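Long-range contact in alpha-1,4-endofucoidanase (Mariniflexile fucanivorans, PDB 6DLH), which hydrolyses alpha-1,4-fucosidic linkages inside fucoidan chains as a retaining glycoside hydrolase of family 107: residues 412-424 with 443-457. Residues are numbered along the deposited sequence; the frame is centred on the assembly and turned at random.
Sequences LKEFQSPGKPNWS and LVEGVDFWDPEGVGI. With CA (calcium ion), chain I.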
loop_
_atom_site.group_PDB
_atom_site.type_symbol
_atom_site.label_atom_id
_atom_site.label_comp_id
_atom_site.label_asym_id
_atom_site.label_seq_id
_atom_site.Cartn_x
_atom_site.Cartn_y
_atom_site.Cartn_z
ATOM N N LEU A 412 -11.167 -25.235 5.761
ATOM C CA LEU A 412 -10.797 -24.849 7.120
ATOM C C LEU A 412 -12.049 -24.639 7.983
ATOM O O LEU A 412 -12.029 -24.934 9.178
ATOM C CB LEU A 412 -9.900 -23.598 7.109
ATOM C CG LEU A 412 -8.524 -23.740 6.440
ATOM C CD1 LEU A 412 -7.792 -22.407 6.401
ATOM C CD2 LEU A 412 -7.662 -24.787 7.137
ATOM N N LYS A 413 -13.133 -24.119 7.379
ATOM C CA LYS A 413 -14.387 -23.906 8.090
ATOM C C LYS A 413 -14.894 -25.220 8.686
ATOM O O LYS A 413 -15.364 -25.243 9.822
ATOM C CB LYS A 413 -15.441 -23.272 7.179
ATOM C CG LYS A 413 -15.298 -21.776 6.943
ATOM C CD LYS A 413 -16.330 -21.239 5.972
ATOM C CE LYS A 413 -17.664 -20.949 6.621
ATOM N NZ LYS A 413 -18.765 -20.884 5.629
ATOM N N GLU A 414 -14.753 -26.313 7.929
ATOM C CA GLU A 414 -15.244 -27.606 8.366
ATOM C C GLU A 414 -14.243 -28.325 9.272
ATOM O O GLU A 414 -14.659 -28.977 10.230
ATOM C CB GLU A 414 -15.648 -28.463 7.165
ATOM C CG GLU A 414 -16.313 -29.770 7.565
ATOM C CD GLU A 414 -16.853 -30.583 6.405
ATOM O OE1 GLU A 414 -16.900 -30.045 5.282
ATOM O OE2 GLU A 414 -17.240 -31.750 6.624
ATOM N N PHE A 415 -12.932 -28.201 8.992
ATOM C CA PHE A 415 -11.972 -29.158 9.533
ATOM C C PHE A 415 -10.947 -28.558 10.501
ATOM O O PHE A 415 -10.273 -29.318 11.187
ATOM C CB PHE A 415 -11.324 -29.982 8.414
ATOM C CG PHE A 415 -12.276 -30.874 7.649
ATOM C CD1 PHE A 415 -12.892 -31.958 8.262
ATOM C CD2 PHE A 415 -12.561 -30.633 6.313
ATOM C CE1 PHE A 415 -13.769 -32.772 7.559
ATOM C CE2 PHE A 415 -13.429 -31.454 5.605
ATOM C CZ PHE A 415 -14.032 -32.523 6.228
ATOM N N GLN A 416 -10.807 -27.230 10.590
ATOM C CA GLN A 416 -9.724 -26.696 11.412
ATOM C C GLN A 416 -10.003 -26.858 12.911
ATOM O O GLN A 416 -9.095 -27.206 13.659
ATOM C CB GLN A 416 -9.324 -25.264 11.055
ATOM C CG GLN A 416 -8.170 -24.757 11.919
ATOM C CD GLN A 416 -7.464 -23.528 11.395
ATOM O OE1 GLN A 416 -7.984 -22.800 10.548
ATOM N NE2 GLN A 416 -6.269 -23.278 11.911
ATOM N N SER A 417 -11.239 -26.560 13.346
ATOM C CA SER A 417 -11.665 -26.748 14.729
ATOM C C SER A 417 -13.089 -27.292 14.749
ATOM O O SER A 417 -14.039 -26.528 14.902
ATOM C CB SER A 417 -11.603 -25.474 15.525
ATOM O OG SER A 417 -10.432 -24.748 15.210
ATOM N N PRO A 418 -13.274 -28.621 14.583
ATOM C CA PRO A 418 -14.613 -29.216 14.522
ATOM C C PRO A 418 -15.384 -29.105 15.840
ATOM O O PRO A 418 -14.810 -28.746 16.871
ATOM C CB PRO A 418 -14.323 -30.680 14.141
ATOM C CG PRO A 418 -12.914 -30.652 13.564
ATOM C CD PRO A 418 -12.199 -29.610 14.399
ATOM N N GLY A 419 -16.700 -29.374 15.783
ATOM C CA GLY A 419 -17.521 -29.490 16.980
ATOM C C GLY A 419 -18.270 -28.203 17.331
ATOM O O GLY A 419 -19.337 -27.926 16.783
ATOM N N LYS A 420 -17.711 -27.443 18.280
ATOM C CA LYS A 420 -18.300 -26.203 18.752
ATOM C C LYS A 420 -18.196 -25.141 17.660
ATOM O O LYS A 420 -17.411 -25.288 16.729
ATOM C CB LYS A 420 -17.602 -25.753 20.039
ATOM C CG LYS A 420 -17.965 -26.565 21.277
ATOM C CD LYS A 420 -17.125 -26.220 22.497
ATOM C CE LYS A 420 -17.465 -27.042 23.724
ATOM N NZ LYS A 420 -17.646 -28.479 23.405
ATOM N N PRO A 421 -19.002 -24.053 17.727
ATOM C CA PRO A 421 -18.952 -22.986 16.724
ATOM C C PRO A 421 -17.584 -22.332 16.538
ATOM O O PRO A 421 -16.817 -22.189 17.487
ATOM C CB PRO A 421 -19.936 -21.936 17.262
ATOM C CG PRO A 421 -20.898 -22.731 18.115
ATOM C CD PRO A 421 -20.051 -23.823 18.736
ATOM N N ASN A 422 -17.310 -21.909 15.297
ATOM C CA ASN A 422 -16.140 -21.098 15.006
ATOM C C ASN A 422 -16.582 -19.663 14.721
ATOM O O ASN A 422 -17.560 -19.446 14.011
ATOM C CB ASN A 422 -15.341 -21.644 13.819
ATOM C CG ASN A 422 -14.853 -23.068 13.993
ATOM O OD1 ASN A 422 -14.486 -23.712 13.015
ATOM N ND2 ASN A 422 -14.841 -23.573 15.216
ATOM N N TRP A 423 -15.847 -18.702 15.292
ATOM C CA TRP A 423 -15.975 -17.296 14.943
ATOM C C TRP A 423 -15.028 -16.956 13.792
ATOM O O TRP A 423 -13.990 -17.592 13.619
ATOM C CB TRP A 423 -15.701 -16.415 16.169
ATOM C CG TRP A 423 -16.806 -16.408 17.182
ATOM C CD1 TRP A 423 -17.021 -17.319 18.177
ATOM C CD2 TRP A 423 -17.851 -15.425 17.307
ATOM N NE1 TRP A 423 -18.131 -16.977 18.908
ATOM C CE2 TRP A 423 -18.660 -15.818 18.399
ATOM C CE3 TRP A 423 -18.185 -14.258 16.608
ATOM C CZ2 TRP A 423 -19.775 -15.083 18.799
ATOM C CZ3 TRP A 423 -19.289 -13.534 16.999
ATOM C CH2 TRP A 423 -20.071 -13.941 18.084
ATOM N N SER A 424 -15.377 -15.920 13.025
ATOM C CA SER A 424 -14.637 -15.580 11.821
ATOM C C SER A 424 -13.323 -14.879 12.163
ATOM O O SER A 424 -13.223 -14.193 13.179
ATOM C CB SER A 424 -15.487 -14.755 10.891
ATOM O OG SER A 424 -15.811 -13.497 11.465
ATOM N N LEU A 443 -25.240 -9.895 13.224
ATOM C CA LEU A 443 -24.236 -10.950 13.194
ATOM C C LEU A 443 -24.851 -12.140 12.465
ATOM O O LEU A 443 -25.976 -12.543 12.775
ATOM C CB LEU A 443 -23.825 -11.326 14.622
ATOM C CG LEU A 443 -23.040 -10.279 15.415
ATOM C CD1 LEU A 443 -22.589 -10.858 16.742
ATOM C CD2 LEU A 443 -21.827 -9.765 14.642
ATOM N N VAL A 444 -24.134 -12.663 11.461
ATOM C CA VAL A 444 -24.789 -13.511 10.478
ATOM C C VAL A 444 -24.113 -14.880 10.431
ATOM O O VAL A 444 -22.896 -14.971 10.285
ATOM C CB VAL A 444 -24.843 -12.827 9.097
ATOM C CG1 VAL A 444 -25.496 -13.706 8.034
ATOM C CG2 VAL A 444 -25.546 -11.478 9.178
ATOM N N GLU A 445 -24.930 -15.929 10.585
ATOM C CA GLU A 445 -24.486 -17.306 10.459
ATOM C C GLU A 445 -23.888 -17.512 9.065
ATOM O O GLU A 445 -24.480 -17.123 8.055
ATOM C CB GLU A 445 -25.654 -18.252 10.742
ATOM C CG GLU A 445 -25.238 -19.709 10.858
ATOM C CD GLU A 445 -26.367 -20.723 10.965
ATOM O OE1 GLU A 445 -27.549 -20.321 10.864
ATOM O OE2 GLU A 445 -26.064 -21.918 11.161
ATOM N N GLY A 446 -22.690 -18.106 9.028
ATOM C CA GLY A 446 -21.991 -18.333 7.775
ATOM C C GLY A 446 -20.984 -17.222 7.491
ATOM O O GLY A 446 -20.101 -17.382 6.647
ATOM N N VAL A 447 -21.125 -16.110 8.228
ATOM C CA VAL A 447 -20.255 -14.951 8.088
ATOM C C VAL A 447 -19.421 -14.795 9.360
ATOM O O VAL A 447 -18.201 -14.944 9.328
ATOM C CB VAL A 447 -21.045 -13.675 7.726
ATOM C CG1 VAL A 447 -20.148 -12.449 7.613
ATOM C CG2 VAL A 447 -21.836 -13.854 6.439
ATOM N N ASP A 448 -20.090 -14.507 10.483
ATOM C CA ASP A 448 -19.421 -14.169 11.729
ATOM C C ASP A 448 -19.165 -15.424 12.558
ATOM O O ASP A 448 -18.283 -15.431 13.411
ATOM C CB ASP A 448 -20.248 -13.171 12.543
ATOM C CG ASP A 448 -20.432 -11.835 11.848
ATOM O OD1 ASP A 448 -19.454 -11.084 11.778
ATOM O OD2 ASP A 448 -21.550 -11.570 11.375
ATOM N N PHE A 449 -19.969 -16.465 12.335
ATOM C CA PHE A 449 -19.844 -17.703 13.086
ATOM C C PHE A 449 -20.611 -18.801 12.364
ATOM O O PHE A 449 -21.512 -18.515 11.576
ATOM C CB PHE A 449 -20.336 -17.550 14.530
ATOM C CG PHE A 449 -21.606 -16.753 14.717
ATOM C CD1 PHE A 449 -22.813 -17.183 14.185
ATOM C CD2 PHE A 449 -21.595 -15.577 15.449
ATOM C CE1 PHE A 449 -23.976 -16.447 14.369
ATOM C CE2 PHE A 449 -22.757 -14.842 15.644
ATOM C CZ PHE A 449 -23.944 -15.278 15.099
ATOM N N TRP A 450 -20.234 -20.053 12.637
ATOM C CA TRP A 450 -20.825 -21.192 11.956
ATOM C C TRP A 450 -20.587 -22.456 12.771
ATOM O O TRP A 450 -19.699 -22.503 13.621
ATOM C CB TRP A 450 -20.293 -21.321 10.519
ATOM C CG TRP A 450 -18.813 -21.528 10.466
ATOM C CD1 TRP A 450 -18.144 -22.719 10.530
ATOM C CD2 TRP A 450 -17.810 -20.503 10.370
ATOM N NE1 TRP A 450 -16.795 -22.504 10.471
ATOM C CE2 TRP A 450 -16.557 -21.157 10.376
ATOM C CE3 TRP A 450 -17.847 -19.105 10.276
ATOM C CZ2 TRP A 450 -15.356 -20.458 10.294
ATOM C CZ3 TRP A 450 -16.657 -18.413 10.198
ATOM C CH2 TRP A 450 -15.431 -19.085 10.202
ATOM N N ASP A 451 -21.430 -23.458 12.514
ATOM C CA ASP A 451 -21.258 -24.805 13.029
ATOM C C ASP A 451 -20.422 -25.587 12.020
ATOM O O ASP A 451 -20.865 -25.807 10.892
ATOM C CB ASP A 451 -22.621 -25.440 13.330
ATOM C CG ASP A 451 -22.662 -26.957 13.284
ATOM O OD1 ASP A 451 -21.587 -27.581 13.341
ATOM O OD2 ASP A 451 -23.775 -27.506 13.177
ATOM N N PRO A 452 -19.189 -26.013 12.384
ATOM C CA PRO A 452 -18.316 -26.730 11.451
ATOM C C PRO A 452 -19.000 -27.881 10.719
ATOM O O PRO A 452 -18.741 -28.096 9.536
ATOM C CB PRO A 452 -17.192 -27.230 12.367
ATOM C CG PRO A 452 -17.098 -26.154 13.424
ATOM C CD PRO A 452 -18.543 -25.776 13.687
ATOM N N GLU A 453 -19.894 -28.592 11.421
ATOM C CA GLU A 453 -20.513 -29.796 10.885
ATOM C C GLU A 453 -21.768 -29.449 10.089
ATOM O O GLU A 453 -22.341 -30.314 9.427
ATOM C CB GLU A 453 -20.812 -30.806 11.994
ATOM C CG GLU A 453 -19.574 -31.522 12.506
ATOM C CD GLU A 453 -18.686 -30.665 13.391
ATOM O OE1 GLU A 453 -19.216 -29.765 14.050
ATOM O OE2 GLU A 453 -17.466 -30.885 13.402
ATOM N N GLY A 454 -22.194 -28.184 10.171
ATOM C CA GLY A 454 -23.202 -27.665 9.260
ATOM C C GLY A 454 -24.634 -28.021 9.656
ATOM O O GLY A 454 -25.531 -27.938 8.818
ATOM N N VAL A 455 -24.842 -28.397 10.927
ATOM C CA VAL A 455 -26.187 -28.622 11.437
ATOM C C VAL A 455 -26.838 -27.254 11.630
ATOM O O VAL A 455 -27.882 -26.975 11.036
ATOM C CB VAL A 455 -26.213 -29.478 12.723
ATOM C CG1 VAL A 455 -27.638 -29.759 13.189
ATOM C CG2 VAL A 455 -25.447 -30.788 12.564
ATOM N N GLY A 456 -26.187 -26.401 12.431
ATOM C CA GLY A 456 -26.565 -25.006 12.528
ATOM C C GLY A 456 -26.238 -24.414 13.893
ATOM O O GLY A 456 -26.022 -25.145 14.859
ATOM N N ILE A 457 -26.204 -23.078 13.932
ATOM C CA ILE A 457 -26.098 -22.280 15.142
ATOM C C ILE A 457 -27.480 -22.232 15.799
ATOM O O ILE A 457 -28.431 -21.739 15.193
ATOM C CB ILE A 457 -25.611 -20.866 14.765
ATOM C CG1 ILE A 457 -24.201 -20.878 14.160
ATOM C CG2 ILE A 457 -25.730 -19.905 15.942
ATOM C CD1 ILE A 457 -23.085 -21.187 15.145
HETATM CA CA CA I . -20.808 -28.867 15.530
HETATM O O HOH W 1 -18.354 -18.690 4.194
HETATM O O HOH W 2 -16.212 -31.059 11.149
HETATM O O HOH W 3 -17.346 -11.609 13.223
HETATM O O HOH W 4 -23.318 -29.022 15.786
#
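A calcium site and a two-stranded antiparallel ladder join helix 399-415 and the chain that follows it to the putative Ig domain that holds 443-457. Gly419 O binds the calcium ion at 2.1 Å, and Asp451 OD1 and Glu453 OE1 bind it from 443-457. Asp502 and a water add further ligands. Glu453 bends at chi2 (74°), which brings its carboxylate back to Gly419. There Glu453 OE2 accepts from Gly419 N at 2.9 Å on its syn side, while OE1 holds the metal. Asp451 OD1 also accepts from Glu453 N, an Asx turn, so one oxygen serves both the metal and the backbone.

Asn422 and Trp450 form the hydrogen-bonded pair of the ladder. Asn422 N reaches Trp450 O at 3.0 Å, and Trp450 N returns to Asn422 O. The indole of Trp450 lies between the two parts of 412-424. Lys413 CE sits over the centre of one face, 3.8 Å above the plane, and Asn422 O covers the opposite face nearer the rim. Trp450 NE1 donates to Lys413 O at 3.2 Å, close to the ring plane. Replacing Trp450 with an alanine would probably leave Lys413 O without this donor and open a gap between the helix and the ladder. The Pro452 ring lies against the 417-420 backbone, with Pro452 CG 3.4 Å from Ser417 O. Asn422 ND2 donates to that same oxygen, with the bond lying in the amide plane.

Trp423 and Phe449 are the non-hydrogen-bonded pair, on the other side of the ladder. Their rings make a T-shaped stack, with planes at 83°. The edge of Phe449 meets the six-membered ring of Trp423, and Phe449 CD2 lies 3.4 Å from Trp423 CZ3.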